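Local atomic coordinates of replicase polyprotein 1a (Avian infectious bronchitis virus, PDB entry 3LD1), a protein that is a virus polyprotein whose crystallised part, a fragment of non-structural protein 2, has no firmly established role, though it probably acts in the infected host cell. Residues C16-F21 / V36-F40; P27-A33 / L132-V136; S143-M147 / I198-K202; I177-F181 / L231-N235; K207-T213 / R224-T229. The protein carries 3 engineered substitutions. One frame throughout, in Å; residues are numbered along the deposited sequence.

Contact 1 (C16-F21 / V36-F40); sequences CDALFF and VRQKF
Asp17 and Arg37 meet in a salt bridge that converges on a single oxygen: both terminal nitrogens of the guanidinium, NH1 and NH2, reach OD2 of Asp17, each at 3.0 Å. OD2 lies in the plane of the guanidinium, while the carboxylate is turned almost perpendicular to it, their planes 82° apart. NH2 also passes 3.5 Å from SG of Cys16. A bend of the Arg37 chain at chi2 (58°) lays CD over the Phe20 ring, 3.4 Å from its centroid, a CH-pi contact, and carries the guanidinium on to Asp17. Phe20 presses its CD1 over one face of Phe40, 3.4 Å from CD2, with the two ring planes at 59°. This is helix-on-helix packing within the N-terminal part of the chain: helix 13-20 meets helix 30-46 with the axes of the two short segments 11.9 Å apart and steeply crossed. Leu19 CG and Cys16 SG come up to the edge of the Phe40 ring, and Val36 CG1 to that of Phe20. Asp17 also accepts from the backbone nitrogens of Ala138 and Lys139, and NE of Arg37 is paired with Asp41. The Trp133 ring meets Phe20 edge-to-face.

Contact 2 (P27-A33 / L132-V136); sequences PKDYADA and LWLQV
Ala33 sits at the apolar centre, its CB directed at helix 128-134 and surrounded by Leu132 CB, Trp133 CZ3 at 4.0 Å and Val136 CG2. Larger groups extend this patch. Pro27 lies against one face of the Trp133 indole, its CG offset toward the rim of the six-membered ring and 4.1 Å from that ring's centroid, an off-centre CH-pi contact; CD of Pro27 comes to 3.5 Å from CZ2 of Trp133. CG of Leu132 faces the peptide between Asp29 and Tyr30, 4.1 Å from Asp29 C. The ring of Tyr30, with CG trans to the backbone N (chi1 -169°), passes alongside Val136, whose CG1 touches CZ of Tyr30 at 3.5 Å. At the polar edge the Tyr30 hydroxyl donates to the carbonyl O of Gln135 over 2.8 Å. That oxygen lies in the plane of the tyrosine ring, but the hydroxyl stands 37° above the carbonyl plane. The start of helix 30-46 is capped by Asp29, whose OD1 accepts from Asp32 N at 2.9 Å, and Asp32 OD2 takes the amide of Lys28. Helix 128-134 is thus held to the first turn of helix 30-46 mainly by apolar packing, with one tyrosine bond to a backbone carbonyl.

Contact 3 (S143-M147 / I198-K202); sequences SAMAM and IAALK
The hydroxyl of Ser143 lies within hydrogen-bonding distance of two carbonyl oxygens at the start of its helix, those of Ile140 and of Lys139 just before it, and its single proton can serve only one fully at a time; across the contact the same OG lies 3.9 Å from CG2 of Ile198. No hydrogen bond joins the two segments; what meets is aliphatic. The Met147 chain runs straight through chi2 and then bends at the sulfur (chi3 -94°), which brings CE back to 3.5 Å from CG2 of Ile198. The methionine crosses Lys202 at about a right angle, CE meeting CG of the lysine at 4.0 Å, and its SD faces CG of Leu201 at 4.3 Å. The other branch of Ile198 is used as well: CD1 touches CB of Ala144 at 3.7 Å, and the two branches together touch Ser143, Ala144 and Met147, which span one turn of helix 140-162. Lys202 stretches out fully beside Ser143, CE of the lysine passing 4.0 Å from CB of the serine, and carries NZ on to the carbonyl O of Ala137. The short segments of helices 140-162 and 194-207 run at 41° to each other with axes 11.0 Å apart, and Leu185 of helix 174-185 packs on both Met147 and Leu201. Hydrophobic packing therefore carries this joint, with the lysine lending its methylenes while a backbone carbonyl satisfies its ammonium group.

Contact 4 (I177-F181 / L231-N235); sequences IVRIF and LASIN
Ile180 and Ile234 are set obliquely to each other, and their CG2 methyls meet at 3.7 Å. With CG1 trans to the carbonyl carbon (chi1 -64°) and CG2 trans to the backbone N, Ile180 turns both branches to the facing segment: CD1 lies 3.3 Å from OG of Ser233, and CG2 is only slightly farther. The hydroxyl oxygen thus sits against both methyls in van der Waals contact, with no hydrogen bond across the two segments. Phe181 and Leu231 cross at about a right angle, with CE1 of the ring meeting CD2 of Leu231 at 3.9 Å and CD1 at 4.0 Å, both methyls gathered at one ring carbon. This is side-chain packing of helix 174-185 against the start of helix 232-243, in the helical part of the chain, with Ile177 and Ile234 the residues whose CA atoms lie nearest. At the other end of the contact CD1 of Ile177 comes to 4.1 Å from CD1 of Ile234. Behind Phe181 stand Val151 and Val154 of helix 140-162, and Ile177 rests on Thr155 there. Phe226 packs on Leu231 and Ile234, and Thr229 OG1 binds the backbone N of Leu231.

Contact 5 (K207-T213 / R224-T229); sequences KCAKSIT and REFAGT
Glu225 folds back at chi2 (80°) after leaving the backbone with CG trans to the carbonyl carbon, and this bend swings its carboxylate onto Thr213. There the two oxygens divide the work. OE1 accepts the backbone N of Thr213 at 2.7 Å in a nearly straight bond (167°), met on the syn side but tilted 20° out of the carboxylate plane, whereas OE2 takes the hydroxyl OG1 of Thr213 through its syn lone pair at 2.5 Å. One residue therefore holds the carboxylate from both its main chain and its side chain. The carbonyl O of Thr213 answers by accepting Arg224 N at 3.0 Å, which closes the backbone at the base of the pair of short strands, Thr213 coming just before 214-217 and Arg224 just after 220-223. Farther back, CB of Cys208 presses on CB of Glu225 at 3.4 Å, and the cysteine sulfur lies at the edge of the Phe226 ring, 4.0 Å from CE1. Lys207 stretches out fully along the Glu225 backbone: its CD passes 3.2 Å from the Glu225 carbonyl O and 3.7 Å from CG2 of Thr229. Its NZ shares a water with Gly228 O, weakly on the lysine side. The first loop leaves helix 194-207 and the second leads into helix 232-243. Phe226 reaches from here to Asn235 of that helix and to Val154 of helix 140-162, and Ile212 packs on Ala161.

From the N terminus, contact 1 closes the short loop between helices 13-20 and 30-46. Contact 2 opens inside that loop and runs on to 132-136, so the two cross; they share helix 30-46 and touch through Trp133. Contact 3 then closes 143-147 onto 198-202, joined to contact 2 by Gln135 NE2 and Ala146 O, a probable hydrogen bond. Contact 4 starts within its span and ends beyond it, crossing it, and contact 5 is nested inside contact 4 round strands 214-217 and 220-223. A salt bridge from Asp29 to Lys210 ties contact 5 back to contact 2, linking early helices to the central ones.

Contact 1 (C16-F21 / V36-F40)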
# COMPACT_ATOMS: atom_id res chain seq x y z
N CYS A 16 -17.55 -11.85 -19.29
CA CYS A 16 -17.36 -10.50 -18.93
C CYS A 16 -15.92 -10.03 -19.17
O CYS A 16 -15.66 -8.95 -19.71
CB CYS A 16 -17.73 -10.27 -17.46
SG CYS A 16 -17.78 -8.45 -17.44
N ASP A 17 -14.98 -10.87 -18.80
CA ASP A 17 -13.57 -10.59 -19.04
C ASP A 17 -13.25 -10.49 -20.53
O ASP A 17 -12.50 -9.57 -20.99
CB ASP A 17 -12.67 -11.72 -18.44
CG ASP A 17 -12.43 -11.58 -16.94
OD1 ASP A 17 -12.03 -12.59 -16.34
OD2 ASP A 17 -12.59 -10.47 -16.38
N ALA A 18 -13.78 -11.45 -21.31
CA ALA A 18 -13.42 -11.38 -22.74
C ALA A 18 -14.01 -10.13 -23.34
O ALA A 18 -13.33 -9.47 -24.12
CB ALA A 18 -13.88 -12.56 -23.49
N LEU A 19 -15.27 -9.81 -23.01
CA LEU A 19 -15.90 -8.56 -23.50
C LEU A 19 -14.98 -7.42 -23.07
O LEU A 19 -14.36 -6.79 -23.91
CB LEU A 19 -17.27 -8.37 -22.89
CG LEU A 19 -17.99 -7.02 -23.11
CD1 LEU A 19 -18.11 -6.69 -24.60
CD2 LEU A 19 -19.37 -7.07 -22.41
N PHE A 20 -14.81 -7.19 -21.78
CA PHE A 20 -13.95 -6.08 -21.35
C PHE A 20 -12.55 -6.03 -22.04
O PHE A 20 -11.97 -4.96 -22.26
CB PHE A 20 -13.76 -6.04 -19.82
CG PHE A 20 -12.95 -4.80 -19.34
CD1 PHE A 20 -13.54 -3.53 -19.34
CD2 PHE A 20 -11.61 -4.94 -18.94
CE1 PHE A 20 -12.78 -2.41 -18.91
CE2 PHE A 20 -10.85 -3.85 -18.47
CZ PHE A 20 -11.40 -2.57 -18.48
N PHE A 21 -11.99 -7.18 -22.36
CA PHE A 21 -10.65 -7.16 -22.89
C PHE A 21 -10.50 -6.65 -24.33
O PHE A 21 -9.42 -6.77 -24.94
CB PHE A 21 -10.10 -8.55 -22.76
CG PHE A 21 -9.69 -8.88 -21.38
CD1 PHE A 21 -9.42 -7.84 -20.46
CD2 PHE A 21 -9.50 -10.22 -20.99
CE1 PHE A 21 -9.02 -8.17 -19.14
CE2 PHE A 21 -9.11 -10.56 -19.67
CZ PHE A 21 -8.88 -9.54 -18.76
N VAL A 36 -10.53 1.76 -14.11
CA VAL A 36 -11.19 1.58 -15.40
C VAL A 36 -12.13 0.33 -15.42
O VAL A 36 -13.28 0.41 -15.91
CB VAL A 36 -10.18 1.48 -16.58
CG1 VAL A 36 -10.90 1.44 -17.86
CG2 VAL A 36 -9.14 2.69 -16.57
N ARG A 37 -11.67 -0.80 -14.89
CA ARG A 37 -12.48 -2.00 -14.93
C ARG A 37 -13.65 -1.83 -13.95
O ARG A 37 -14.78 -2.23 -14.22
CB ARG A 37 -11.62 -3.24 -14.63
CG ARG A 37 -12.37 -4.59 -14.57
CD ARG A 37 -13.09 -4.85 -15.86
NE ARG A 37 -14.07 -5.98 -15.86
CZ ARG A 37 -13.67 -7.23 -16.09
NH1 ARG A 37 -12.36 -7.45 -16.22
NH2 ARG A 37 -14.53 -8.21 -16.14
N GLN A 38 -13.41 -1.18 -12.82
CA GLN A 38 -14.50 -0.95 -11.87
C GLN A 38 -15.60 -0.07 -12.50
O GLN A 38 -16.77 -0.42 -12.45
CB GLN A 38 -13.97 -0.43 -10.51
CG GLN A 38 -14.95 0.52 -9.81
CD GLN A 38 -14.24 1.41 -8.72
OE1 GLN A 38 -13.85 0.94 -7.61
NE2 GLN A 38 -14.06 2.70 -9.06
N LYS A 39 -15.22 1.03 -13.14
CA LYS A 39 -16.24 1.91 -13.85
C LYS A 39 -17.05 1.12 -14.88
O LYS A 39 -18.27 1.28 -15.09
CB LYS A 39 -15.50 3.04 -14.58
CG LYS A 39 -16.37 4.06 -15.30
CD LYS A 39 -15.49 5.30 -15.74
CE LYS A 39 -16.39 6.35 -16.39
NZ LYS A 39 -15.97 7.76 -15.95
N PHE A 40 -16.33 0.25 -15.55
CA PHE A 40 -17.01 -0.43 -16.61
C PHE A 40 -17.99 -1.46 -16.02
O PHE A 40 -19.17 -1.53 -16.41
CB PHE A 40 -15.97 -1.01 -17.57
CG PHE A 40 -16.51 -2.04 -18.50
CD1 PHE A 40 -16.83 -1.71 -19.81
CD2 PHE A 40 -16.70 -3.37 -18.07
CE1 PHE A 40 -17.31 -2.70 -20.72
CE2 PHE A 40 -17.17 -4.36 -18.95
CZ PHE A 40 -17.48 -4.03 -20.28

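Contact 2 (P27-A33 / L132-V136)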
# COMPACT_ATOMS: atom_id res chain seq x y z
N PRO A 27 -3.69 1.44 -19.69
CA PRO A 27 -3.71 1.65 -18.19
C PRO A 27 -2.35 2.11 -17.59
O PRO A 27 -1.32 1.49 -17.81
CB PRO A 27 -4.10 0.26 -17.64
CG PRO A 27 -3.48 -0.73 -18.68
CD PRO A 27 -3.64 0.01 -20.06
N LYS A 28 -2.41 3.19 -16.82
CA LYS A 28 -1.24 3.86 -16.29
C LYS A 28 -0.47 2.86 -15.37
O LYS A 28 0.77 2.71 -15.53
CB LYS A 28 -1.68 5.20 -15.60
CG LYS A 28 -0.72 5.93 -14.49
CD LYS A 28 0.84 6.02 -14.88
CE LYS A 28 1.45 7.45 -14.73
NZ LYS A 28 1.04 8.13 -13.44
N ASP A 29 -1.21 2.19 -14.46
CA ASP A 29 -0.66 1.19 -13.49
C ASP A 29 -1.86 0.41 -12.98
O ASP A 29 -2.94 0.54 -13.56
CB ASP A 29 0.03 1.87 -12.30
CG ASP A 29 -0.82 2.99 -11.75
OD1 ASP A 29 -2.05 2.74 -11.51
OD2 ASP A 29 -0.29 4.15 -11.66
N TYR A 30 -1.69 -0.31 -11.86
CA TYR A 30 -2.76 -1.14 -11.32
C TYR A 30 -3.90 -0.30 -10.76
O TYR A 30 -5.08 -0.67 -10.85
CB TYR A 30 -2.24 -2.08 -10.24
CG TYR A 30 -3.27 -3.12 -9.86
CD1 TYR A 30 -4.18 -2.88 -8.85
CD2 TYR A 30 -3.39 -4.31 -10.58
CE1 TYR A 30 -5.18 -3.83 -8.51
CE2 TYR A 30 -4.40 -5.26 -10.25
CZ TYR A 30 -5.28 -5.01 -9.23
OH TYR A 30 -6.23 -5.93 -8.93
N ALA A 31 -3.55 0.86 -10.21
CA ALA A 31 -4.59 1.77 -9.78
C ALA A 31 -5.50 2.17 -10.93
O ALA A 31 -6.74 2.07 -10.80
CB ALA A 31 -4.02 2.95 -9.04
N ASP A 32 -4.92 2.57 -12.05
CA ASP A 32 -5.72 3.01 -13.21
C ASP A 32 -6.55 1.80 -13.72
O ASP A 32 -7.77 1.82 -13.85
CB ASP A 32 -4.78 3.59 -14.29
CG ASP A 32 -5.52 4.39 -15.47
OD1 ASP A 32 -6.61 5.03 -15.32
OD2 ASP A 32 -4.96 4.39 -16.61
N ALA A 33 -5.86 0.69 -13.91
CA ALA A 33 -6.53 -0.47 -14.43
C ALA A 33 -7.70 -0.76 -13.55
O ALA A 33 -8.83 -0.97 -14.05
CB ALA A 33 -5.59 -1.64 -14.48
N LEU A 132 -1.49 -6.22 -16.55
CA LEU A 132 -2.34 -5.46 -15.62
C LEU A 132 -3.83 -5.79 -15.79
O LEU A 132 -4.51 -5.80 -14.82
CB LEU A 132 -2.06 -3.97 -15.66
CG LEU A 132 -0.99 -3.16 -14.88
CD1 LEU A 132 -0.03 -3.85 -13.80
CD2 LEU A 132 -0.17 -2.35 -15.94
N TRP A 133 -4.34 -6.09 -16.96
CA TRP A 133 -5.79 -6.36 -17.07
C TRP A 133 -6.13 -7.75 -16.46
O TRP A 133 -7.16 -7.95 -15.76
CB TRP A 133 -6.35 -6.24 -18.52
CG TRP A 133 -6.29 -4.82 -19.22
CD1 TRP A 133 -5.69 -4.55 -20.42
CD2 TRP A 133 -6.88 -3.55 -18.80
NE1 TRP A 133 -5.80 -3.22 -20.74
CE2 TRP A 133 -6.55 -2.59 -19.79
CE3 TRP A 133 -7.62 -3.14 -17.68
CZ2 TRP A 133 -6.94 -1.25 -19.71
CZ3 TRP A 133 -8.03 -1.83 -17.62
CH2 TRP A 133 -7.68 -0.88 -18.62
N LEU A 134 -5.23 -8.70 -16.70
CA LEU A 134 -5.34 -10.03 -16.07
C LEU A 134 -5.50 -9.87 -14.54
O LEU A 134 -6.33 -10.55 -13.90
CB LEU A 134 -4.15 -10.94 -16.44
CG LEU A 134 -4.10 -11.25 -17.96
CD1 LEU A 134 -2.91 -12.09 -18.35
CD2 LEU A 134 -5.38 -11.90 -18.52
N GLN A 135 -4.75 -8.90 -14.02
CA GLN A 135 -4.67 -8.69 -12.61
C GLN A 135 -5.94 -8.03 -12.13
O GLN A 135 -6.14 -7.91 -10.92
CB GLN A 135 -3.40 -7.95 -12.20
CG GLN A 135 -2.16 -8.80 -12.41
CD GLN A 135 -0.90 -7.94 -12.48
OE1 GLN A 135 -1.02 -6.78 -12.81
NE2 GLN A 135 0.32 -8.49 -12.15
N VAL A 136 -6.81 -7.65 -13.05
CA VAL A 136 -8.13 -7.14 -12.62
C VAL A 136 -9.25 -7.93 -13.24
O VAL A 136 -10.41 -7.53 -13.17
CB VAL A 136 -8.32 -5.57 -12.89
CG1 VAL A 136 -7.44 -4.77 -11.97
CG2 VAL A 136 -7.95 -5.21 -14.31

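Contact 3 (S143-M147 / I198-K202)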
# COMPACT_ATOMS: atom_id res chain seq x y z
N SER A 143 -7.23 -13.77 -12.07
CA SER A 143 -6.70 -12.65 -11.30
C SER A 143 -5.80 -13.17 -10.14
O SER A 143 -4.66 -12.68 -9.96
CB SER A 143 -7.81 -11.75 -10.80
OG SER A 143 -8.83 -12.54 -10.19
N ALA A 144 -6.23 -14.24 -9.45
CA ALA A 144 -5.41 -14.69 -8.27
C ALA A 144 -4.04 -15.15 -8.68
O ALA A 144 -3.06 -14.85 -8.00
CB ALA A 144 -6.08 -15.73 -7.50
N MET A 145 -3.97 -15.82 -9.82
CA MET A 145 -2.68 -16.31 -10.36
C MET A 145 -1.86 -15.12 -10.76
O MET A 145 -0.74 -14.97 -10.32
CB MET A 145 -2.93 -17.26 -11.58
CG MET A 145 -1.64 -17.79 -12.35
SD MET A 145 -1.00 -16.48 -13.40
CE MET A 145 -2.29 -16.26 -14.58
N ALA A 146 -2.43 -14.23 -11.60
CA ALA A 146 -1.67 -13.02 -12.08
C ALA A 146 -1.18 -12.07 -11.00
O ALA A 146 -0.08 -11.48 -11.13
CB ALA A 146 -2.52 -12.19 -13.17
N MET A 147 -2.02 -11.86 -9.98
CA MET A 147 -1.64 -11.00 -8.88
C MET A 147 -0.41 -11.51 -8.15
O MET A 147 0.28 -10.73 -7.49
CB MET A 147 -2.78 -10.79 -7.89
CG MET A 147 -3.90 -9.88 -8.39
SD MET A 147 -5.15 -9.60 -7.10
CE MET A 147 -6.38 -10.82 -7.38
N ILE A 198 -10.27 -11.96 -2.72
CA ILE A 198 -9.60 -11.56 -3.95
C ILE A 198 -9.99 -10.14 -4.27
O ILE A 198 -9.11 -9.34 -4.64
CB ILE A 198 -9.90 -12.52 -5.10
CG1 ILE A 198 -9.16 -13.85 -4.87
CG2 ILE A 198 -9.53 -11.86 -6.42
CD1 ILE A 198 -7.63 -13.75 -4.81
N ALA A 199 -11.27 -9.80 -4.06
CA ALA A 199 -11.72 -8.46 -4.28
C ALA A 199 -11.04 -7.47 -3.26
O ALA A 199 -10.81 -6.28 -3.54
CB ALA A 199 -13.25 -8.42 -4.16
N ALA A 200 -10.71 -7.95 -2.06
CA ALA A 200 -10.09 -7.03 -1.12
C ALA A 200 -8.64 -6.76 -1.57
O ALA A 200 -8.09 -5.66 -1.46
CB ALA A 200 -10.14 -7.66 0.24
N LEU A 201 -8.07 -7.78 -2.15
CA LEU A 201 -6.71 -7.72 -2.53
C LEU A 201 -6.49 -6.89 -3.77
O LEU A 201 -5.48 -6.22 -3.91
CB LEU A 201 -6.25 -9.13 -2.78
CG LEU A 201 -4.79 -9.36 -2.84
CD1 LEU A 201 -4.23 -8.88 -1.50
CD2 LEU A 201 -4.72 -10.82 -2.99
N LYS A 202 -7.42 -6.94 -4.70
CA LYS A 202 -7.34 -5.96 -5.80
C LYS A 202 -7.37 -4.54 -5.21
O LYS A 202 -6.52 -3.70 -5.52
CB LYS A 202 -8.50 -6.12 -6.80
CG LYS A 202 -8.62 -7.47 -7.56
CD LYS A 202 -10.00 -7.53 -8.29
CE LYS A 202 -10.01 -8.71 -9.29
NZ LYS A 202 -11.43 -9.12 -9.57

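Contact 4 (I177-F181 / L231-N235)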
# COMPACT_ATOMS: atom_id res chain seq x y z
N ILE A 177 4.76 -9.85 4.87
CA ILE A 177 4.56 -10.03 3.46
C ILE A 177 4.30 -11.51 3.25
O ILE A 177 3.16 -11.89 2.99
CB ILE A 177 5.82 -9.54 2.62
CG1 ILE A 177 5.66 -8.09 2.20
CG2 ILE A 177 6.17 -10.43 1.32
CD1 ILE A 177 6.14 -7.10 3.22
N VAL A 178 5.33 -12.33 3.42
CA VAL A 178 5.30 -13.63 2.81
C VAL A 178 4.03 -14.34 3.19
O VAL A 178 3.20 -14.59 2.33
CB VAL A 178 6.57 -14.43 3.06
CG1 VAL A 178 6.44 -15.78 2.47
CG2 VAL A 178 7.69 -13.74 2.36
N ARG A 179 3.86 -14.60 4.47
CA ARG A 179 2.68 -15.29 4.94
C ARG A 179 1.39 -14.50 4.74
O ARG A 179 0.33 -15.12 4.55
CB ARG A 179 2.79 -15.63 6.41
CG ARG A 179 2.73 -14.38 7.29
CD ARG A 179 1.74 -14.59 8.41
NE ARG A 179 2.29 -14.30 9.74
CZ ARG A 179 3.24 -15.03 10.37
NH1 ARG A 179 3.80 -16.10 9.79
NH2 ARG A 179 3.63 -14.70 11.60
N ILE A 180 1.45 -13.17 4.83
CA ILE A 180 0.22 -12.42 4.83
C ILE A 180 -0.34 -12.51 3.41
O ILE A 180 -1.54 -12.75 3.22
CB ILE A 180 0.42 -10.99 5.26
CG1 ILE A 180 0.89 -10.91 6.72
CG2 ILE A 180 -0.84 -10.19 5.05
CD1 ILE A 180 -0.14 -11.28 7.82
N PHE A 181 0.54 -12.36 2.44
CA PHE A 181 0.17 -12.47 1.04
C PHE A 181 -0.27 -13.88 0.68
O PHE A 181 -1.29 -14.08 0.06
CB PHE A 181 1.33 -12.10 0.17
CG PHE A 181 1.57 -10.61 0.06
CD1 PHE A 181 0.68 -9.79 -0.66
CD2 PHE A 181 2.69 -10.02 0.65
CE1 PHE A 181 0.91 -8.36 -0.79
CE2 PHE A 181 2.93 -8.61 0.53
CZ PHE A 181 2.03 -7.79 -0.19
N LEU A 231 -4.39 -5.60 3.83
CA LEU A 231 -2.99 -5.75 4.08
C LEU A 231 -2.61 -5.07 5.40
O LEU A 231 -1.43 -5.10 5.77
CB LEU A 231 -2.17 -5.21 2.92
CG LEU A 231 -2.28 -5.97 1.59
CD1 LEU A 231 -1.42 -5.39 0.44
CD2 LEU A 231 -1.90 -7.42 1.79
N ALA A 232 -3.58 -4.55 6.15
CA ALA A 232 -3.28 -3.87 7.45
C ALA A 232 -2.53 -4.77 8.37
O ALA A 232 -1.73 -4.35 9.23
CB ALA A 232 -4.54 -3.42 8.20
N SER A 233 -2.87 -6.04 8.23
CA SER A 233 -2.35 -6.97 9.17
C SER A 233 -0.79 -6.96 9.06
O SER A 233 -0.09 -7.44 9.96
CB SER A 233 -2.98 -8.31 8.92
OG SER A 233 -2.39 -8.89 7.76
N ILE A 234 -0.21 -6.40 8.01
CA ILE A 234 1.23 -6.30 8.08
C ILE A 234 1.68 -5.10 8.99
O ILE A 234 2.50 -5.25 9.91
CB ILE A 234 1.96 -6.44 6.71
CG1 ILE A 234 2.54 -5.15 6.29
CG2 ILE A 234 1.14 -7.05 5.56
CD1 ILE A 234 3.96 -5.28 6.16
N ASN A 235 1.09 -3.92 8.81
CA ASN A 235 1.21 -2.88 9.80
C ASN A 235 0.99 -3.40 11.24
O ASN A 235 1.67 -2.94 12.21
CB ASN A 235 0.22 -1.78 9.49
CG ASN A 235 0.64 -0.89 8.35
OD1 ASN A 235 -0.20 -0.20 7.74
ND2 ASN A 235 1.94 -0.79 8.12

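Contact 5 (K207-T213 / R224-T229)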
# COMPACT_ATOMS: atom_id res chain seq x y z
N LYS A 207 -4.39 0.30 -3.87
CA LYS A 207 -4.13 1.38 -2.91
C LYS A 207 -2.68 1.66 -2.90
O LYS A 207 -2.26 2.78 -2.62
CB LYS A 207 -4.68 1.15 -1.51
CG LYS A 207 -4.58 2.42 -0.62
CD LYS A 207 -5.31 2.32 0.73
CE LYS A 207 -5.03 3.53 1.67
NZ LYS A 207 -5.46 3.19 3.09
N CYS A 208 -1.89 0.69 -3.30
CA CYS A 208 -0.52 0.94 -3.22
C CYS A 208 0.21 0.77 -4.51
O CYS A 208 1.44 0.74 -4.53
CB CYS A 208 0.05 0.19 -2.06
SG CYS A 208 0.08 -1.52 -2.23
N ALA A 209 -0.55 0.72 -5.60
CA ALA A 209 0.07 0.71 -6.90
C ALA A 209 1.08 1.85 -6.99
O ALA A 209 2.22 1.62 -7.46
CB ALA A 209 -0.98 0.91 -7.98
N LYS A 210 0.67 3.04 -6.51
CA LYS A 210 1.30 4.31 -6.89
C LYS A 210 2.62 4.57 -6.13
O LYS A 210 3.65 4.81 -6.73
CB LYS A 210 0.32 5.49 -6.66
CG LYS A 210 0.14 6.44 -7.85
CD LYS A 210 -1.16 6.12 -8.62
CE LYS A 210 -1.30 6.95 -9.94
NZ LYS A 210 -2.14 6.28 -11.05
N SER A 211 2.60 4.51 -4.79
CA SER A 211 3.82 4.75 -3.99
C SER A 211 3.68 3.94 -2.74
O SER A 211 2.56 3.53 -2.38
CB SER A 211 3.83 6.21 -3.58
OG SER A 211 2.49 6.50 -3.17
N ILE A 212 4.78 3.73 -2.05
CA ILE A 212 4.73 3.18 -0.69
C ILE A 212 5.41 4.20 0.21
O ILE A 212 6.57 4.53 -0.04
CB ILE A 212 5.36 1.71 -0.64
CG1 ILE A 212 4.27 0.64 -0.66
CG2 ILE A 212 6.28 1.46 0.56
CD1 ILE A 212 3.61 0.45 -1.97
N THR A 213 4.67 4.71 1.21
CA THR A 213 5.15 5.74 2.16
C THR A 213 5.21 5.16 3.53
O THR A 213 4.14 4.87 4.11
CB THR A 213 4.15 6.91 2.33
OG1 THR A 213 3.50 7.12 1.10
CG2 THR A 213 4.85 8.23 2.76
N ARG A 224 1.72 3.56 5.24
CA ARG A 224 0.44 4.25 5.03
C ARG A 224 -0.47 3.42 4.12
O ARG A 224 -1.58 3.11 4.51
CB ARG A 224 0.70 5.63 4.40
CG ARG A 224 1.31 6.67 5.41
CD ARG A 224 0.28 7.78 5.72
NE ARG A 224 0.64 8.96 4.94
CZ ARG A 224 1.26 10.02 5.46
NH1 ARG A 224 1.55 10.05 6.78
NH2 ARG A 224 1.59 11.04 4.66
N GLU A 225 0.03 3.02 2.95
CA GLU A 225 -0.85 2.44 1.93
C GLU A 225 -1.60 1.14 2.28
O GLU A 225 -2.66 0.88 1.73
CB GLU A 225 -0.13 2.32 0.59
CG GLU A 225 0.29 3.68 0.04
CD GLU A 225 1.57 4.21 0.67
OE1 GLU A 225 2.28 3.49 1.40
OE2 GLU A 225 1.87 5.36 0.38
N PHE A 226 -1.07 0.33 3.18
CA PHE A 226 -1.78 -0.85 3.67
C PHE A 226 -2.81 -0.52 4.68
O PHE A 226 -3.51 -1.42 5.12
CB PHE A 226 -0.84 -1.76 4.41
CG PHE A 226 0.31 -2.24 3.59
CD1 PHE A 226 0.22 -2.25 2.20
CD2 PHE A 226 1.49 -2.68 4.20
CE1 PHE A 226 1.31 -2.71 1.41
CE2 PHE A 226 2.59 -3.16 3.42
CZ PHE A 226 2.49 -3.19 2.03
N ALA A 227 -2.92 0.75 5.07
CA ALA A 227 -3.62 1.04 6.30
C ALA A 227 -5.08 0.67 6.19
O ALA A 227 -5.56 -0.05 7.02
CB ALA A 227 -3.42 2.51 6.83
N GLY A 228 -5.84 1.10 5.22
CA GLY A 228 -7.22 0.61 5.36
C GLY A 228 -7.50 -0.50 4.36
O GLY A 228 -8.30 -0.29 3.48
N THR A 229 -6.75 -1.61 4.40
CA THR A 229 -6.92 -2.72 3.48
C THR A 229 -6.70 -4.02 4.20
O THR A 229 -6.23 -4.06 5.35
CB THR A 229 -5.87 -2.65 2.37
OG1 THR A 229 -4.60 -3.13 2.84
CG2 THR A 229 -5.77 -1.19 1.83
O HOH W 1 -8.67 2.07 2.64